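PDB 2YKF: sensor histidine kinase PdtaS from Mycobacterium tuberculosis, which probably senses nutrient deprivation by binding cyclic di-GMP, autophosphorylates on a histidine and starts PdtaR/PdtaS two-component signalling, its sensor region comprising GAF and PAS domains. Local coordinates for residues S116-R119 against V124-V127; D22-V27 against Y42-R47; T153-M158 against G162-A167. One frame throughout, in Å; residues are numbered along the deposited sequence.

Contact 1: residues S116-R119 against V124-V127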
# COMPACT_ATOMS: atom_id res chain seq x y z
N SER A 116 -19.00 2.59 -15.21
CA SER A 116 -19.65 3.65 -14.42
C SER A 116 -19.16 5.05 -14.74
O SER A 116 -17.98 5.27 -15.06
CB SER A 116 -19.55 3.36 -12.93
OG SER A 116 -18.22 3.19 -12.56
N PRO A 117 -20.05 6.02 -14.61
CA PRO A 117 -19.69 7.35 -14.96
C PRO A 117 -19.01 8.15 -13.83
O PRO A 117 -19.25 7.91 -12.65
CB PRO A 117 -21.05 8.00 -15.21
CG PRO A 117 -21.92 7.31 -14.17
CD PRO A 117 -21.49 5.90 -14.26
N VAL A 118 -18.23 9.12 -14.23
CA VAL A 118 -17.69 10.09 -13.33
C VAL A 118 -18.39 11.39 -13.74
O VAL A 118 -18.22 11.83 -14.88
CB VAL A 118 -16.19 10.25 -13.56
CG1 VAL A 118 -15.60 11.35 -12.66
CG2 VAL A 118 -15.45 8.90 -13.30
N ARG A 119 -19.16 11.98 -12.82
CA ARG A 119 -19.83 13.28 -13.06
C ARG A 119 -19.10 14.44 -12.44
O ARG A 119 -18.43 14.31 -11.33
CB ARG A 119 -21.26 13.28 -12.55
CG ARG A 119 -22.21 12.97 -13.64
CD ARG A 119 -23.72 13.04 -13.23
NE ARG A 119 -24.48 12.21 -14.20
CZ ARG A 119 -24.63 10.88 -14.14
NH1 ARG A 119 -24.10 10.16 -13.15
NH2 ARG A 119 -25.32 10.24 -15.09
N VAL A 124 -21.37 13.87 -17.56
CA VAL A 124 -20.47 12.74 -17.43
C VAL A 124 -19.22 13.21 -18.15
O VAL A 124 -19.22 13.40 -19.42
CB VAL A 124 -21.01 11.50 -18.08
CG1 VAL A 124 -19.94 10.42 -18.11
CG2 VAL A 124 -22.27 11.00 -17.36
N VAL A 125 -18.15 13.44 -17.37
CA VAL A 125 -16.86 13.87 -17.94
C VAL A 125 -15.87 12.75 -18.24
O VAL A 125 -14.89 12.95 -18.99
CB VAL A 125 -16.19 14.99 -17.13
CG1 VAL A 125 -17.09 16.21 -17.09
CG2 VAL A 125 -15.87 14.51 -15.65
N ALA A 126 -16.12 11.58 -17.67
CA ALA A 126 -15.31 10.41 -17.95
C ALA A 126 -16.11 9.21 -17.58
O ALA A 126 -17.10 9.32 -16.87
CB ALA A 126 -13.91 10.41 -17.13
N VAL A 127 -15.66 8.06 -18.05
CA VAL A 127 -16.23 6.77 -17.65
C VAL A 127 -15.13 5.79 -17.19
O VAL A 127 -14.09 5.70 -17.82
CB VAL A 127 -16.99 6.13 -18.83
CG1 VAL A 127 -17.49 4.79 -18.45
CG2 VAL A 127 -18.18 7.05 -19.19
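P117 pairs with V127, V118 with A126 and R119 with V124 in two antiparallel strands, and the step from V118 to R119 is answered by two steps on the partner, because V125 and A126 both face V118. Two backbone bonds mark the place. V118 N gives to A126 O at 2.9 Å and V125 N gives to V118 O at 3.0 Å, the first at 165° at the hydrogen and the second at a more bent 142°. V125 has a helix-like backbone. Its CG2 methyl, set between the backbone N and the carbonyl carbon by chi1 -60°, lies 3.6 Å from V118 O.

On the P117 side of the sheet, V124 does most of the touching. Both its methyls face P117 CB from the same side, CG2 at 3.9 Å from that atom. CG2 also lies over one face of the R119 guanidinium, near its rim, while R119 NH1 is held by A160 O in helix 143-161. V118 and A126 turn to the other face, where their CB atoms are 4.2 Å apart and H23 of helix 18-38 packs on V118. V124 and V127 meet F89 of helix 83-90, which lies against the P117 side. The example is thus a classic beta bulge in a beta hairpin, set where the hairpin forms one margin of the antiparallel GAF-domain sheet.

Contact 2: residues D22-V27 against Y42-R47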
# COMPACT_ATOMS: atom_id res chain seq x y z
N ASP A 22 -9.34 19.49 -13.64
CA ASP A 22 -9.02 19.32 -12.20
C ASP A 22 -9.67 18.16 -11.51
O ASP A 22 -9.02 17.46 -10.76
CB ASP A 22 -9.49 20.53 -11.40
CG ASP A 22 -8.64 21.70 -11.60
OD1 ASP A 22 -7.51 21.54 -12.16
OD2 ASP A 22 -9.08 22.79 -11.14
N HIS A 23 -10.98 18.02 -11.70
CA HIS A 23 -11.68 16.94 -11.10
C HIS A 23 -11.13 15.56 -11.55
O HIS A 23 -11.02 14.65 -10.73
CB HIS A 23 -13.16 17.04 -11.43
CG HIS A 23 -14.01 16.03 -10.73
ND1 HIS A 23 -14.26 16.08 -9.37
CD2 HIS A 23 -14.70 14.96 -11.20
CE1 HIS A 23 -15.09 15.10 -9.05
NE2 HIS A 23 -15.39 14.42 -10.15
N LEU A 24 -10.80 15.40 -12.84
CA LEU A 24 -10.27 14.12 -13.26
C LEU A 24 -8.91 13.90 -12.67
O LEU A 24 -8.58 12.77 -12.31
CB LEU A 24 -10.23 13.93 -14.80
CG LEU A 24 -11.66 13.91 -15.40
CD1 LEU A 24 -11.57 13.73 -16.90
CD2 LEU A 24 -12.49 12.82 -14.83
N HIS A 25 -8.09 14.95 -12.59
CA HIS A 25 -6.78 14.82 -11.93
C HIS A 25 -6.96 14.32 -10.47
O HIS A 25 -6.24 13.43 -10.01
CB HIS A 25 -6.02 16.15 -11.89
CG HIS A 25 -5.33 16.49 -13.16
ND1 HIS A 25 -4.08 15.99 -13.50
CD2 HIS A 25 -5.66 17.36 -14.16
CE1 HIS A 25 -3.68 16.52 -14.65
NE2 HIS A 25 -4.62 17.35 -15.07
N ALA A 26 -7.90 14.92 -9.78
CA ALA A 26 -8.30 14.49 -8.40
C ALA A 26 -8.77 13.03 -8.33
O ALA A 26 -8.39 12.28 -7.40
CB ALA A 26 -9.41 15.46 -7.84
N VAL A 27 -9.61 12.58 -9.28
CA VAL A 27 -9.97 11.18 -9.33
C VAL A 27 -8.75 10.25 -9.38
O VAL A 27 -8.65 9.28 -8.56
CB VAL A 27 -10.87 10.83 -10.58
CG1 VAL A 27 -11.06 9.28 -10.66
CG2 VAL A 27 -12.25 11.61 -10.45
N TYR A 42 -8.94 -0.45 -12.79
CA TYR A 42 -9.86 0.54 -13.43
C TYR A 42 -9.16 1.19 -14.57
O TYR A 42 -7.90 1.47 -14.49
CB TYR A 42 -10.29 1.66 -12.44
CG TYR A 42 -11.33 1.18 -11.44
CD1 TYR A 42 -10.96 0.51 -10.27
CD2 TYR A 42 -12.72 1.39 -11.70
CE1 TYR A 42 -11.93 0.01 -9.40
CE2 TYR A 42 -13.68 0.93 -10.85
CZ TYR A 42 -13.29 0.28 -9.67
OH TYR A 42 -14.26 -0.12 -8.81
N LEU A 43 -9.92 1.54 -15.60
CA LEU A 43 -9.40 2.36 -16.65
C LEU A 43 -10.28 3.59 -16.70
O LEU A 43 -11.44 3.47 -16.47
CB LEU A 43 -9.49 1.61 -17.96
CG LEU A 43 -8.29 0.79 -18.44
CD1 LEU A 43 -7.67 -0.09 -17.46
CD2 LEU A 43 -8.70 -0.02 -19.69
N MET A 44 -9.73 4.74 -17.05
CA MET A 44 -10.52 5.95 -17.20
C MET A 44 -10.60 6.32 -18.68
O MET A 44 -9.60 6.46 -19.34
CB MET A 44 -9.87 7.11 -16.46
CG MET A 44 -10.69 8.41 -16.60
SD MET A 44 -9.87 9.82 -15.77
CE MET A 44 -10.54 9.49 -14.17
N TRP A 45 -11.82 6.53 -19.17
CA TRP A 45 -12.05 6.83 -20.61
C TRP A 45 -12.66 8.19 -20.75
O TRP A 45 -13.54 8.56 -19.95
CB TRP A 45 -13.05 5.83 -21.18
CG TRP A 45 -12.53 4.43 -21.14
CD1 TRP A 45 -12.74 3.51 -20.19
CD2 TRP A 45 -11.73 3.84 -22.12
NE1 TRP A 45 -12.08 2.33 -20.50
CE2 TRP A 45 -11.47 2.51 -21.71
CE3 TRP A 45 -11.25 4.28 -23.35
CZ2 TRP A 45 -10.71 1.62 -22.50
CZ3 TRP A 45 -10.47 3.39 -24.12
CH2 TRP A 45 -10.20 2.09 -23.68
N VAL A 46 -12.16 8.97 -21.72
CA VAL A 46 -12.78 10.25 -22.11
C VAL A 46 -13.27 10.14 -23.60
O VAL A 46 -12.89 9.18 -24.30
CB VAL A 46 -11.90 11.50 -21.89
CG1 VAL A 46 -11.59 11.71 -20.33
CG2 VAL A 46 -10.56 11.47 -22.73
N ARG A 47 -14.11 11.10 -24.01
CA ARG A 47 -14.78 11.08 -25.34
C ARG A 47 -14.44 12.38 -26.00
O ARG A 47 -14.70 13.45 -25.46
CB ARG A 47 -16.30 10.97 -25.16
CG ARG A 47 -17.08 10.99 -26.48
CD ARG A 47 -18.56 10.77 -26.25
NE ARG A 47 -19.22 11.99 -25.76
CZ ARG A 47 -20.55 12.10 -25.58
NH1 ARG A 47 -21.36 11.07 -25.86
NH2 ARG A 47 -21.09 13.25 -25.15
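M44 reaches from the strand toward the helix and ends in a methyl that rests against both L24 and V27. Its chain leaves the backbone fully extended, CG anti to the backbone N (chi1 -180°), and bends only at the last torsion, chi3 -85°, which swings CE onto the flank of V27. There CE lies 3.6 Å from V27 CG1 and 3.8 Å from V27 CB, and the two side chains cross obliquely. The same methyl also meets L24, whose CD2 is 3.9 Å from M44 CE and 4.1 Å from M44 SD.

L24 divides its two branches between two strand residues. While CD2 serves M44, CD1 points on to V46 and stops 4.0 Å from V46 CG1. M44 and V46 sit two apart on the strand, so they offer the helix the same face, and L24 and V27, one turn apart, answer from theirs. No hydrogen bond crosses; the contact is apolar, made mainly by methyl groups with the M44 sulfur beside L24 CD2.

Segment 22-27 of helix 18-38 runs nearly antiparallel to 42-47, at 169°, and lies along one face of the sheet. A126 on the adjoining strand 123-131 touches both L24 and M44, V28 and W31 farther along the helix also touch M44, and on the other flank V56 of strand 53-59 packs against V46.

Contact 3: residues T153-M158 against G162-A167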
# COMPACT_ATOMS: atom_id res chain seq x y z
N THR A 153 -18.44 0.22 -3.65
CA THR A 153 -19.73 0.57 -4.25
C THR A 153 -20.22 1.95 -3.81
O THR A 153 -20.70 2.71 -4.63
CB THR A 153 -20.77 -0.48 -3.90
OG1 THR A 153 -20.35 -1.70 -4.47
CG2 THR A 153 -22.18 -0.12 -4.54
N ASP A 154 -20.09 2.26 -2.51
CA ASP A 154 -20.41 3.61 -2.02
C ASP A 154 -19.61 4.70 -2.71
O ASP A 154 -20.15 5.75 -3.04
CB ASP A 154 -20.16 3.70 -0.51
CG ASP A 154 -21.17 2.95 0.30
OD1 ASP A 154 -22.29 2.74 -0.24
OD2 ASP A 154 -20.86 2.55 1.46
N LEU A 155 -18.30 4.47 -2.94
CA LEU A 155 -17.51 5.53 -3.60
C LEU A 155 -17.87 5.62 -5.07
O LEU A 155 -17.81 6.69 -5.61
CB LEU A 155 -15.98 5.23 -3.53
CG LEU A 155 -15.46 5.05 -2.11
CD1 LEU A 155 -13.98 4.58 -2.26
CD2 LEU A 155 -15.61 6.39 -1.37
N LEU A 156 -18.12 4.49 -5.72
CA LEU A 156 -18.50 4.51 -7.15
C LEU A 156 -19.80 5.34 -7.33
O LEU A 156 -19.95 6.11 -8.28
CB LEU A 156 -18.71 3.08 -7.60
CG LEU A 156 -17.39 2.38 -8.00
CD1 LEU A 156 -17.66 0.93 -8.27
CD2 LEU A 156 -16.71 3.05 -9.22
N ARG A 157 -20.70 5.22 -6.37
CA ARG A 157 -21.93 6.06 -6.38
C ARG A 157 -21.62 7.56 -6.20
O ARG A 157 -22.13 8.39 -6.93
CB ARG A 157 -22.99 5.51 -5.37
CG ARG A 157 -23.96 6.54 -4.83
CD ARG A 157 -25.33 6.58 -5.54
NE ARG A 157 -26.30 5.66 -4.92
CZ ARG A 157 -27.62 5.87 -4.81
NH1 ARG A 157 -28.18 7.01 -5.25
NH2 ARG A 157 -28.39 4.94 -4.24
N MET A 158 -20.71 7.90 -5.27
CA MET A 158 -20.25 9.26 -5.14
C MET A 158 -19.56 9.78 -6.39
O MET A 158 -19.73 10.99 -6.75
CB MET A 158 -19.30 9.31 -3.91
CG MET A 158 -20.13 9.21 -2.65
SD MET A 158 -19.19 9.23 -1.13
CE MET A 158 -18.84 10.96 -1.05
N GLY A 162 -20.90 12.86 -8.53
CA GLY A 162 -20.04 14.03 -8.55
C GLY A 162 -19.66 14.54 -7.16
O GLY A 162 -19.23 15.67 -7.03
N THR A 163 -19.80 13.71 -6.14
CA THR A 163 -19.45 14.13 -4.76
C THR A 163 -18.12 13.57 -4.19
O THR A 163 -17.72 13.90 -3.04
CB THR A 163 -20.56 13.74 -3.80
OG1 THR A 163 -20.83 12.35 -3.96
CG2 THR A 163 -21.89 14.56 -4.10
N PHE A 164 -17.46 12.71 -4.95
CA PHE A 164 -16.10 12.24 -4.61
C PHE A 164 -15.33 12.16 -5.94
O PHE A 164 -15.88 11.69 -6.94
CB PHE A 164 -16.17 10.85 -3.97
CG PHE A 164 -14.83 10.20 -3.73
CD1 PHE A 164 -14.05 10.59 -2.64
CD2 PHE A 164 -14.37 9.19 -4.58
CE1 PHE A 164 -12.78 9.95 -2.43
CE2 PHE A 164 -13.14 8.56 -4.40
CZ PHE A 164 -12.34 8.93 -3.30
N PRO A 165 -14.07 12.62 -5.97
CA PRO A 165 -13.39 13.36 -4.91
C PRO A 165 -14.02 14.74 -4.71
O PRO A 165 -14.79 15.23 -5.57
CB PRO A 165 -11.96 13.55 -5.45
CG PRO A 165 -11.88 12.86 -6.72
CD PRO A 165 -13.26 12.52 -7.20
N ASP A 166 -13.69 15.38 -3.59
CA ASP A 166 -14.23 16.69 -3.25
C ASP A 166 -13.05 17.68 -3.18
O ASP A 166 -12.11 17.46 -2.40
CB ASP A 166 -15.01 16.59 -1.94
CG ASP A 166 -15.52 17.95 -1.43
OD1 ASP A 166 -14.89 19.00 -1.73
OD2 ASP A 166 -16.53 17.94 -0.69
N ALA A 167 -13.11 18.73 -4.02
CA ALA A 167 -11.98 19.65 -4.35
C ALA A 167 -10.93 18.96 -5.23
O ALA A 167 -11.23 18.52 -6.36
CB ALA A 167 -11.31 20.30 -3.08
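A Schellman motif ends helix 143-161, and M158 in the last turn meets T163 and F164 as the chain leaves it. G162 begins the turn: it is the first residue to leave helical angles, with a positive phi of 77° that favours glycine.

Backbone hydrogen bonds come first. M158 O receives T163 N at 2.8 Å, the N-H...O angle being 148° and the donor lying somewhat tilted from the carbonyl plane. F164 N points to the same oxygen, but at 3.4 Å this second bond is weak. One carbonyl of the closing turn thus gathers N-H groups from the departing chain, so that the polar end of the helix is partly served by its own continuation.

Polar and apolar side-chain packing mingle around T163. The T163 hydroxyl stands between its own backbone N and carbonyl carbon, chi1 53°, a rotation that brings OG1 in over the start of the M158 side chain, 3.4 Å from M158 CB. The two side chains cross at about a right angle.

Purely apolar contacts are made by F164. Its CB lies 3.5 Å from M158 CB, and L155 CD2 lies loosely over one face of its ring. L155 and F164 also touch L267 and L265, respectively, of strand 258-269 in the PAS-like region, so the helix end and the loop that follows it lie at the junction of the two sensor modules. Beyond F164 a cis peptide leads into P165, which packs on H23 and V27 of helix 18-38. At the tip of M158, the bent chain brings CE to 3.7 Å from T163 O.

Following the chain from the N terminus, contact 2 comes first, closing the loop from helix 18-38 into the first strand of the GAF sheet. Contact 1 follows, closing the tight hairpin of strands 114-120 and 123-131, and contact 3 last, closing the short turn out of helix 143-161. The three stand in series; none nests within or crosses another. Contacts 1 and 2 share one sheet, with V127 O probably hydrogen-bonded to W45 N between neighbouring strands. Contact 3 touches both: L156 packs on S116 of contact 1 and on the Y42 hydroxyl of contact 2. Together they join the GAF sheet to the two helices beside it and to the linker toward the PAS-like region.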